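Local coordinates for protein sphingomyelinase C (Streptomyces griseocarneus, PDB 7CNE) that is a sphingomyelinase C with a fold of the DNase I-like endonuclease/exonuclease/phosphatase family, at residues A[227-232]-A[241-246]; A[263-268]-A[289-294]; A[270-275]-A[283-288]. One frame throughout, in Å; residues are numbered along the deposited sequence.

Interaction 1. Residues A[227-232]-A[241-246]; sequences DTKENS and DPREDL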
loop_
_atom_site.group_PDB
_atom_site.type_symbol
_atom_site.label_atom_id
_atom_site.label_comp_id
_atom_site.label_asym_id
_atom_site.label_seq_id
_atom_site.Cartn_x
_atom_site.Cartn_y
_atom_site.Cartn_z
ATOM N N ASP A 227 9.511 10.821 -4.226
ATOM C CA ASP A 227 10.526 11.760 -4.707
ATOM C C ASP A 227 9.958 13.174 -4.645
ATOM O O ASP A 227 9.286 13.632 -5.573
ATOM C CB ASP A 227 10.971 11.396 -6.122
ATOM C CG ASP A 227 12.277 12.080 -6.518
ATOM O OD1 ASP A 227 12.498 13.231 -6.089
ATOM O OD2 ASP A 227 13.080 11.463 -7.253
ATOM N N THR A 228 10.248 13.871 -3.544
ATOM C CA THR A 228 9.826 15.253 -3.356
ATOM C C THR A 228 10.478 16.233 -4.332
ATOM O O THR A 228 10.143 17.423 -4.306
ATOM C CB THR A 228 10.139 15.673 -1.920
ATOM O OG1 THR A 228 11.527 15.437 -1.666
ATOM C CG2 THR A 228 9.319 14.832 -0.951
ATOM N N LYS A 229 11.398 15.784 -5.181
ATOM C CA LYS A 229 11.966 16.664 -6.197
ATOM C C LYS A 229 11.392 16.398 -7.587
ATOM O O LYS A 229 10.874 17.322 -8.226
ATOM C CB LYS A 229 13.493 16.534 -6.214
ATOM C CG LYS A 229 14.169 17.339 -7.320
ATOM C CD LYS A 229 15.641 16.963 -7.469
ATOM C CE LYS A 229 16.416 18.034 -8.230
ATOM N NZ LYS A 229 15.714 18.437 -9.485
ATOM N N GLU A 230 11.424 15.139 -8.049
ATOM C CA GLU A 230 11.030 14.784 -9.412
ATOM C C GLU A 230 9.553 14.438 -9.572
ATOM O O GLU A 230 9.050 14.456 -10.700
ATOM C CB GLU A 230 11.861 13.598 -9.908
ATOM C CG GLU A 230 13.348 13.903 -10.044
ATOM C CD GLU A 230 14.145 12.755 -10.647
ATOM O OE1 GLU A 230 13.631 12.049 -11.547
ATOM O OE2 GLU A 230 15.303 12.553 -10.218
ATOM N N ASN A 231 8.852 14.087 -8.498
ATOM C CA ASN A 231 7.425 13.795 -8.590
ATOM C C ASN A 231 6.656 15.097 -8.381
ATOM O O ASN A 231 6.826 15.761 -7.354
ATOM C CB ASN A 231 7.013 12.723 -7.574
ATOM C CG ASN A 231 5.527 12.404 -7.631
ATOM O OD1 ASN A 231 4.701 13.240 -7.275
ATOM N ND2 ASN A 231 5.183 11.201 -8.089
ATOM N N SER A 232 5.802 15.454 -9.349
ATOM C CA SER A 232 5.181 16.779 -9.346
ATOM C C SER A 232 4.188 16.961 -8.198
ATOM O O SER A 232 4.061 18.074 -7.666
ATOM C CB SER A 232 4.502 17.046 -10.695
ATOM O OG SER A 232 3.426 16.160 -10.933
ATOM N N ASP A 241 11.048 18.934 1.871
ATOM C CA ASP A 241 11.363 17.705 2.581
ATOM C C ASP A 241 12.240 16.788 1.734
ATOM O O ASP A 241 12.212 16.844 0.497
ATOM C CB ASP A 241 10.073 16.982 2.984
ATOM C CG ASP A 241 9.309 17.735 4.063
ATOM O OD1 ASP A 241 9.780 17.742 5.218
ATOM O OD2 ASP A 241 8.257 18.338 3.753
ATOM N N PRO A 242 13.045 15.940 2.371
ATOM C CA PRO A 242 13.978 15.111 1.604
ATOM C C PRO A 242 13.246 14.044 0.813
ATOM O O PRO A 242 12.133 13.635 1.153
ATOM C CB PRO A 242 14.868 14.485 2.685
ATOM C CG PRO A 242 13.977 14.407 3.883
ATOM C CD PRO A 242 13.086 15.628 3.812
ATOM N N ARG A 243 13.883 13.603 -0.262
ATOM C CA ARG A 243 13.378 12.467 -1.015
ATOM C C ARG A 243 13.585 11.191 -0.208
ATOM O O ARG A 243 14.637 10.998 0.404
ATOM C CB ARG A 243 14.104 12.382 -2.360
ATOM C CG ARG A 243 14.285 13.755 -3.005
ATOM C CD ARG A 243 15.463 13.775 -3.943
ATOM N NE ARG A 243 15.174 13.054 -5.171
ATOM C CZ ARG A 243 15.850 13.212 -6.302
ATOM N NH1 ARG A 243 16.862 14.073 -6.351
ATOM N NH2 ARG A 243 15.521 12.499 -7.376
ATOM N N GLU A 244 12.567 10.323 -0.174
ATOM C CA GLU A 244 12.711 9.037 0.497
ATOM C C GLU A 244 12.066 7.933 -0.334
ATOM O O GLU A 244 11.552 8.153 -1.435
ATOM C CB GLU A 244 12.165 9.055 1.936
ATOM C CG GLU A 244 12.329 10.382 2.662
ATOM C CD GLU A 244 11.905 10.343 4.126
ATOM O OE1 GLU A 244 11.001 9.570 4.492
ATOM O OE2 GLU A 244 12.512 11.096 4.918
ATOM N N ASP A 245 12.123 6.722 0.206
ATOM C CA ASP A 245 11.920 5.503 -0.574
ATOM C C ASP A 245 11.173 4.527 0.327
ATOM O O ASP A 245 11.800 3.824 1.128
ATOM C CB ASP A 245 13.267 4.946 -1.023
ATOM C CG ASP A 245 13.136 3.837 -2.015
ATOM O OD1 ASP A 245 12.176 3.871 -2.822
ATOM O OD2 ASP A 245 13.990 2.920 -1.982
ATOM N N LEU A 246 9.842 4.464 0.167
ATOM C CA LEU A 246 8.953 4.012 1.232
ATOM C C LEU A 246 8.140 2.754 0.947
ATOM O O LEU A 246 7.474 2.263 1.870
ATOM C CB LEU A 246 7.965 5.137 1.597
ATOM C CG LEU A 246 8.574 6.502 1.936
ATOM C CD1 LEU A 246 7.481 7.543 2.231
ATOM C CD2 LEU A 246 9.494 6.318 3.116
#
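Arg243 reaches over to the loop 227-232 and forms salt bridges there with two acidic side chains, Asp227 and Glu230. Its NH2 donates to Asp227 OD2 at 2.7 Å, using the syn lone pair of that oxygen. The two side chains run side by side, with carboxylate and guanidinium planes 38° apart. Asp227 OD2 has a second partner, His222 NE2, and Asp227 is buried. Its other oxygen, OD1, folds back on its own loop. Backbone N of Lys229 meets the anti lone pair of OD1, and N of Glu230 comes from above the carboxylate plane. These bonds make Asp227 the head of an Asx turn and Asx motif, just ahead of helix 232-237, where Asn231 is the N-cap. Thr228 is also buried. Its OG1 sits between the backbone N and the carbonyl carbon (chi1 55°) and donates to Asp241 O at 2.7 Å. The outer side is looser. Glu230 OE2 accepts only a weak hydrogen bond from Arg243 NH2 at 2.9 Å, while Glu230 OE1 is held by Gln267 NE2. Exposed Lys229 lays CB over one guanidinium face. Its CD comes 3.3 Å from Arg243 NH1, but the chain then leads its ammonium group away from the arginine.

Interaction 2. Residues A[263-268]-A[289-294]; sequences NTVVQE and GHYPVI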
loop_
_atom_site.group_PDB
_atom_site.type_symbol
_atom_site.label_atom_id
_atom_site.label_comp_id
_atom_site.label_asym_id
_atom_site.label_seq_id
_atom_site.Cartn_x
_atom_site.Cartn_y
_atom_site.Cartn_z
ATOM N N ASN A 263 12.304 -5.631 -6.062
ATOM C CA ASN A 263 11.365 -4.505 -6.026
ATOM C C ASN A 263 11.892 -3.455 -6.998
ATOM O O ASN A 263 13.021 -2.978 -6.829
ATOM C CB ASN A 263 11.251 -3.871 -4.628
ATOM C CG ASN A 263 10.477 -4.720 -3.611
ATOM O OD1 ASN A 263 10.185 -4.237 -2.509
ATOM N ND2 ASN A 263 10.166 -5.970 -3.950
ATOM N N THR A 264 11.095 -3.079 -7.993
ATOM C CA THR A 264 11.487 -2.041 -8.945
ATOM C C THR A 264 10.611 -0.807 -8.758
ATOM O O THR A 264 9.381 -0.891 -8.858
ATOM C CB THR A 264 11.393 -2.546 -10.386
ATOM O OG1 THR A 264 12.211 -3.711 -10.522
ATOM C CG2 THR A 264 11.887 -1.480 -11.353
ATOM N N VAL A 265 11.244 0.328 -8.477
ATOM C CA VAL A 265 10.539 1.604 -8.405
ATOM C C VAL A 265 10.416 2.145 -9.826
ATOM O O VAL A 265 11.425 2.362 -10.505
ATOM C CB VAL A 265 11.276 2.596 -7.496
ATOM C CG1 VAL A 265 10.439 3.871 -7.303
ATOM C CG2 VAL A 265 11.619 1.941 -6.140
ATOM N N VAL A 266 9.188 2.352 -10.284
ATOM C CA VAL A 266 8.918 2.652 -11.689
ATOM C C VAL A 266 8.470 4.103 -11.781
ATOM O O VAL A 266 7.353 4.443 -11.371
ATOM C CB VAL A 266 7.860 1.712 -12.281
ATOM C CG1 VAL A 266 7.497 2.157 -13.680
ATOM C CG2 VAL A 266 8.353 0.263 -12.280
ATOM N N GLN A 267 9.326 4.957 -12.345
ATOM C CA GLN A 267 9.028 6.387 -12.495
ATOM C C GLN A 267 8.270 6.612 -13.806
ATOM O O GLN A 267 8.827 7.027 -14.822
ATOM C CB GLN A 267 10.321 7.192 -12.433
ATOM C CG GLN A 267 10.168 8.709 -12.491
ATOM C CD GLN A 267 11.512 9.408 -12.460
ATOM O OE1 GLN A 267 12.405 9.088 -13.241
ATOM N NE2 GLN A 267 11.678 10.338 -11.528
ATOM N N GLU A 268 6.966 6.320 -13.781
ATOM C CA GLU A 268 6.102 6.493 -14.946
ATOM C C GLU A 268 5.262 7.753 -14.756
ATOM O O GLU A 268 4.503 7.857 -13.782
ATOM C CB GLU A 268 5.197 5.276 -15.173
ATOM C CG GLU A 268 4.137 5.510 -16.271
ATOM C CD GLU A 268 3.221 4.313 -16.548
ATOM O OE1 GLU A 268 3.529 3.178 -16.126
ATOM O OE2 GLU A 268 2.179 4.509 -17.208
ATOM N N GLY A 289 1.609 11.075 -5.497
ATOM C CA GLY A 289 2.888 11.526 -4.994
ATOM C C GLY A 289 3.933 10.443 -4.869
ATOM O O GLY A 289 5.113 10.757 -4.684
ATOM N N HIS A 290 3.527 9.180 -4.974
ATOM C CA HIS A 290 4.434 8.044 -4.941
ATOM C C HIS A 290 4.668 7.514 -6.356
ATOM O O HIS A 290 3.879 7.748 -7.275
ATOM C CB HIS A 290 3.872 6.921 -4.062
ATOM C CG HIS A 290 3.894 7.225 -2.591
ATOM N ND1 HIS A 290 4.685 6.533 -1.700
ATOM C CD2 HIS A 290 3.210 8.135 -1.855
ATOM C CE1 HIS A 290 4.493 7.006 -0.481
ATOM N NE2 HIS A 290 3.607 7.983 -0.549
ATOM N N TYR A 291 5.741 6.810 -6.510
ATOM C CA TYR A 291 5.881 5.973 -7.683
ATOM C C TYR A 291 5.440 4.549 -7.368
ATOM O O TYR A 291 5.637 4.064 -6.250
ATOM C CB TYR A 291 7.333 5.956 -8.171
ATOM C CG TYR A 291 7.807 7.305 -8.672
ATOM C CD1 TYR A 291 7.044 8.043 -9.581
ATOM C CD2 TYR A 291 9.017 7.841 -8.237
ATOM C CE1 TYR A 291 7.491 9.290 -10.047
ATOM C CE2 TYR A 291 9.464 9.077 -8.689
ATOM C CZ TYR A 291 8.699 9.793 -9.589
ATOM O OH TYR A 291 9.157 11.017 -10.031
ATOM N N PRO A 292 4.837 3.864 -8.338
ATOM C CA PRO A 292 4.522 2.446 -8.149
ATOM C C PRO A 292 5.788 1.619 -7.967
ATOM O O PRO A 292 6.850 1.920 -8.521
ATOM C CB PRO A 292 3.796 2.071 -9.448
ATOM C CG PRO A 292 4.370 3.030 -10.474
ATOM C CD PRO A 292 4.508 4.328 -9.698
ATOM N N VAL A 293 5.667 0.571 -7.160
ATOM C CA VAL A 293 6.728 -0.407 -6.973
ATOM C C VAL A 293 6.203 -1.745 -7.471
ATOM O O VAL A 293 5.152 -2.215 -7.019
ATOM C CB VAL A 293 7.170 -0.496 -5.504
ATOM C CG1 VAL A 293 8.076 -1.710 -5.287
ATOM C CG2 VAL A 293 7.865 0.793 -5.100
ATOM N N ILE A 294 6.918 -2.345 -8.411
ATOM C CA ILE A 294 6.544 -3.629 -8.977
ATOM C C ILE A 294 7.564 -4.647 -8.504
ATOM O O ILE A 294 8.776 -4.458 -8.680
ATOM C CB ILE A 294 6.460 -3.576 -10.508
ATOM C CG1 ILE A 294 5.286 -2.681 -10.923
ATOM C CG2 ILE A 294 6.304 -4.998 -11.073
ATOM C CD1 ILE A 294 5.327 -2.243 -12.364
HETATM O O HOH W 1 10.551 -5.682 -10.196
#
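Asn263 begins the contact by resting CB against Val293 CG1 at 3.9 Å. Its side-chain OD1 accepts from Val249 N. Thr264 pairs with Ile294 as an antiparallel hydrogen-bonded pair, with Thr264 N to Ile294 O at 2.8 Å and a return bond from Ile294 N to Thr264 O. A water bridges Thr264 OG1 and Ile294 O, donating to the carbonyl. Val265 faces Val293 in the following non-hydrogen-bonded pair. Its two branches divide the work: CG2 packs on Val293 CG2, and CG1 meets Tyr291 CB at 3.8 Å. Val266 has left the strand but still donates its N to Pro292 O, 3.0 Å away and nearly along the C=O axis. Val266 CG2 touches Ile294 CD1, and Val266 CB lies near Pro292 CG. Gln267 is the centre of an inverse gamma turn. CG stands anti to the backbone N (chi1 -176°), and the extended chain runs alongside Tyr291. Gln267 CG makes a CH-pi contact over the ring, 3.9 Å from the Tyr291 centroid. The amide stands at 89° to the ring, and NE2 donates in its own plane to Tyr291 OH at 3.0 Å, with an N-H...O angle of 167°. The same NE2 also bonds Glu230 OE1, so the amide is gripped by two oxygens. In the larger mixed sheet, strand 261-265 lies between strands 293-297 and 218-221. Strand 12-19 follows beyond 293-297, and strand 247-251 of the other sheet packs on Asn263 and Val293.

Interaction 3. Residues A[270-275]-A[283-288]; sequences SAPWTV and TYTDLS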
loop_
_atom_site.group_PDB
_atom_site.type_symbol
_atom_site.label_atom_id
_atom_site.label_comp_id
_atom_site.label_asym_id
_atom_site.label_seq_id
_atom_site.Cartn_x
_atom_site.Cartn_y
_atom_site.Cartn_z
ATOM N N SER A 270 2.508 10.864 -16.195
ATOM C CA SER A 270 1.188 10.909 -16.795
ATOM C C SER A 270 1.085 12.120 -17.709
ATOM O O SER A 270 1.866 13.068 -17.606
ATOM C CB SER A 270 0.093 10.993 -15.726
ATOM O OG SER A 270 0.048 12.293 -15.123
ATOM N N ALA A 271 0.092 12.089 -18.591
ATOM C CA ALA A 271 -0.288 13.301 -19.295
ATOM C C ALA A 271 -0.636 14.385 -18.274
ATOM O O ALA A 271 -1.083 14.079 -17.161
ATOM C CB ALA A 271 -1.481 13.042 -20.217
ATOM N N PRO A 272 -0.409 15.656 -18.609
ATOM C CA PRO A 272 -0.752 16.723 -17.667
ATOM C C PRO A 272 -2.241 16.743 -17.375
ATOM O O PRO A 272 -3.076 16.421 -18.227
ATOM C CB PRO A 272 -0.307 18.004 -18.389
ATOM C CG PRO A 272 -0.204 17.619 -19.835
ATOM C CD PRO A 272 0.257 16.183 -19.812
ATOM N N TRP A 273 -2.558 17.113 -16.134
ATOM C CA TRP A 273 -3.919 17.354 -15.694
ATOM C C TRP A 273 -3.879 18.566 -14.779
ATOM O O TRP A 273 -2.886 18.806 -14.087
ATOM C CB TRP A 273 -4.531 16.136 -14.982
ATOM C CG TRP A 273 -3.733 15.676 -13.801
ATOM C CD1 TRP A 273 -2.651 14.848 -13.817
ATOM C CD2 TRP A 273 -3.944 16.041 -12.431
ATOM N NE1 TRP A 273 -2.177 14.667 -12.535
ATOM C CE2 TRP A 273 -2.953 15.392 -11.669
ATOM C CE3 TRP A 273 -4.873 16.858 -11.774
ATOM C CZ2 TRP A 273 -2.868 15.529 -10.282
ATOM C CZ3 TRP A 273 -4.791 16.989 -10.402
ATOM C CH2 TRP A 273 -3.794 16.328 -9.669
ATOM N N THR A 274 -4.948 19.345 -14.804
ATOM C CA THR A 274 -4.947 20.646 -14.163
ATOM C C THR A 274 -6.167 20.784 -13.270
ATOM O O THR A 274 -7.263 20.331 -13.616
ATOM C CB THR A 274 -4.916 21.771 -15.210
ATOM O OG1 THR A 274 -3.757 21.606 -16.042
ATOM C CG2 THR A 274 -4.861 23.136 -14.537
ATOM N N VAL A 275 -5.956 21.389 -12.106
ATOM C CA VAL A 275 -7.025 21.680 -11.167
ATOM C C VAL A 275 -6.846 23.117 -10.698
ATOM O O VAL A 275 -5.789 23.728 -10.877
ATOM C CB VAL A 275 -7.030 20.711 -9.965
ATOM C CG1 VAL A 275 -7.489 19.319 -10.399
ATOM C CG2 VAL A 275 -5.654 20.659 -9.338
ATOM N N THR A 283 -0.928 22.453 -12.575
ATOM C CA THR A 283 -0.824 21.343 -13.515
ATOM C C THR A 283 0.189 20.328 -13.001
ATOM O O THR A 283 1.298 20.696 -12.610
ATOM C CB THR A 283 -0.430 21.835 -14.913
ATOM O OG1 THR A 283 -1.465 22.685 -15.427
ATOM C CG2 THR A 283 -0.252 20.650 -15.861
ATOM N N TYR A 284 -0.195 19.055 -13.011
ATOM C CA TYR A 284 0.649 17.971 -12.528
ATOM C C TYR A 284 0.862 16.947 -13.634
ATOM O O TYR A 284 0.053 16.827 -14.559
ATOM C CB TYR A 284 0.024 17.294 -11.300
ATOM C CG TYR A 284 -0.217 18.265 -10.167
ATOM C CD1 TYR A 284 -1.441 18.905 -10.019
ATOM C CD2 TYR A 284 0.793 18.557 -9.261
ATOM C CE1 TYR A 284 -1.659 19.814 -8.979
ATOM C CE2 TYR A 284 0.586 19.454 -8.223
ATOM C CZ TYR A 284 -0.641 20.078 -8.091
ATOM O OH TYR A 284 -0.833 20.966 -7.060
ATOM N N THR A 285 1.966 16.202 -13.526
ATOM C CA THR A 285 2.301 15.171 -14.505
ATOM C C THR A 285 2.560 13.832 -13.828
ATOM O O THR A 285 3.318 13.010 -14.345
ATOM C CB THR A 285 3.508 15.577 -15.356
ATOM O OG1 THR A 285 4.507 16.173 -14.525
ATOM C CG2 THR A 285 3.095 16.563 -16.464
ATOM N N ASP A 286 1.944 13.602 -12.664
ATOM C CA ASP A 286 1.987 12.305 -11.998
ATOM C C ASP A 286 0.604 11.981 -11.465
ATOM O O ASP A 286 -0.188 12.884 -11.175
ATOM C CB ASP A 286 2.994 12.262 -10.843
ATOM C CG ASP A 286 4.399 12.592 -11.290
ATOM O OD1 ASP A 286 4.727 13.794 -11.356
ATOM O OD2 ASP A 286 5.164 11.650 -11.588
ATOM N N LEU A 287 0.319 10.683 -11.337
ATOM C CA LEU A 287 -0.993 10.258 -10.874
ATOM C C LEU A 287 -1.078 10.186 -9.354
ATOM O O LEU A 287 -2.180 10.065 -8.808
ATOM C CB LEU A 287 -1.358 8.908 -11.496
ATOM C CG LEU A 287 -1.598 8.974 -13.013
ATOM C CD1 LEU A 287 -1.933 7.601 -13.583
ATOM C CD2 LEU A 287 -2.704 9.965 -13.335
ATOM N N SER A 288 0.049 10.277 -8.665
ATOM C CA SER A 288 0.064 10.356 -7.210
ATOM C C SER A 288 1.432 10.877 -6.803
ATOM O O SER A 288 2.303 11.113 -7.647
ATOM C CB SER A 288 -0.260 9.003 -6.562
ATOM O OG SER A 288 0.857 8.146 -6.541
#
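The two segments pair antiparallel, with Trp273 and Tyr284 bonded both ways through their backbones, Thr274 and Thr283 as the next, non-hydrogen-bonded pair, and Ser270 N bonded to Thr285 O where the strands have given way to loop. On one face, Thr274 OG1 and Thr283 OG1 share a hydrogen bond of 2.6 Å. Beside it, Thr283 CG2 touches Pro272 CB at 3.7 Å. The other face carries the aromatic pair. Trp273 CG lies between its backbone N and carbonyl carbon (chi1 57°), which swings the indole across the partner strand. Tyr284 CB sits over one face of the indole, toward its rim, 3.5 Å from Trp273 CZ2. Tyr284 CD1 meets Trp273 CH2 at 3.5 Å. The two six-membered rings are oblique, their planes 32° apart and centroids 4.9 Å apart. Val275 CG2 comes to the edge of the tyrosine ring at CE1. The indole N-H is also used. Trp273 NE1 donates to Asp286 O at 3.0 Å, with the oxygen close to the indole plane. The donor stands 41° out of the carbonyl plane. This bond, with the tyrosine packed on the indole, helps to fix the rotation of the ring. Where the two chains part at the open end of the hairpin, Ser270 CB packs on Leu287 CG and CD2 at 3.8 Å, while Ser270 OG donates to the carbonyl O of the following residue, Ala271. Helix 30-39 and helix 232-237 border the aromatic face through Arg33 and Ile233, and Ser232 OG holds Asp286 OD1. The whole is the base of a two-stranded beta hairpin, strands 273-276 and 281-284, a small sheet that projects apart from the two large sheets of the DNase I-like fold.

Overall arrangement
Along the chain, interaction 1 comes first. It closes the short loop that holds helix 232-237, between strands 218-221 and 247-251, which belong to different large sheets. The chain then enters strand 261-265, where interaction 2 opens. Before 289-294 returns to complete it, the chain makes the hairpin of interaction 3. Interaction 3 is thus enclosed by interaction 2, and interaction 1 precedes both without crossing them. The three also touch. Glu230 and Gln267 join interactions 1 and 2. Ser232 with Asp286, and Asn231 with Ser288, join interactions 1 and 3. The start of helix 232-237 is thereby tied to the hairpin base and to the loop just past strand 261-265.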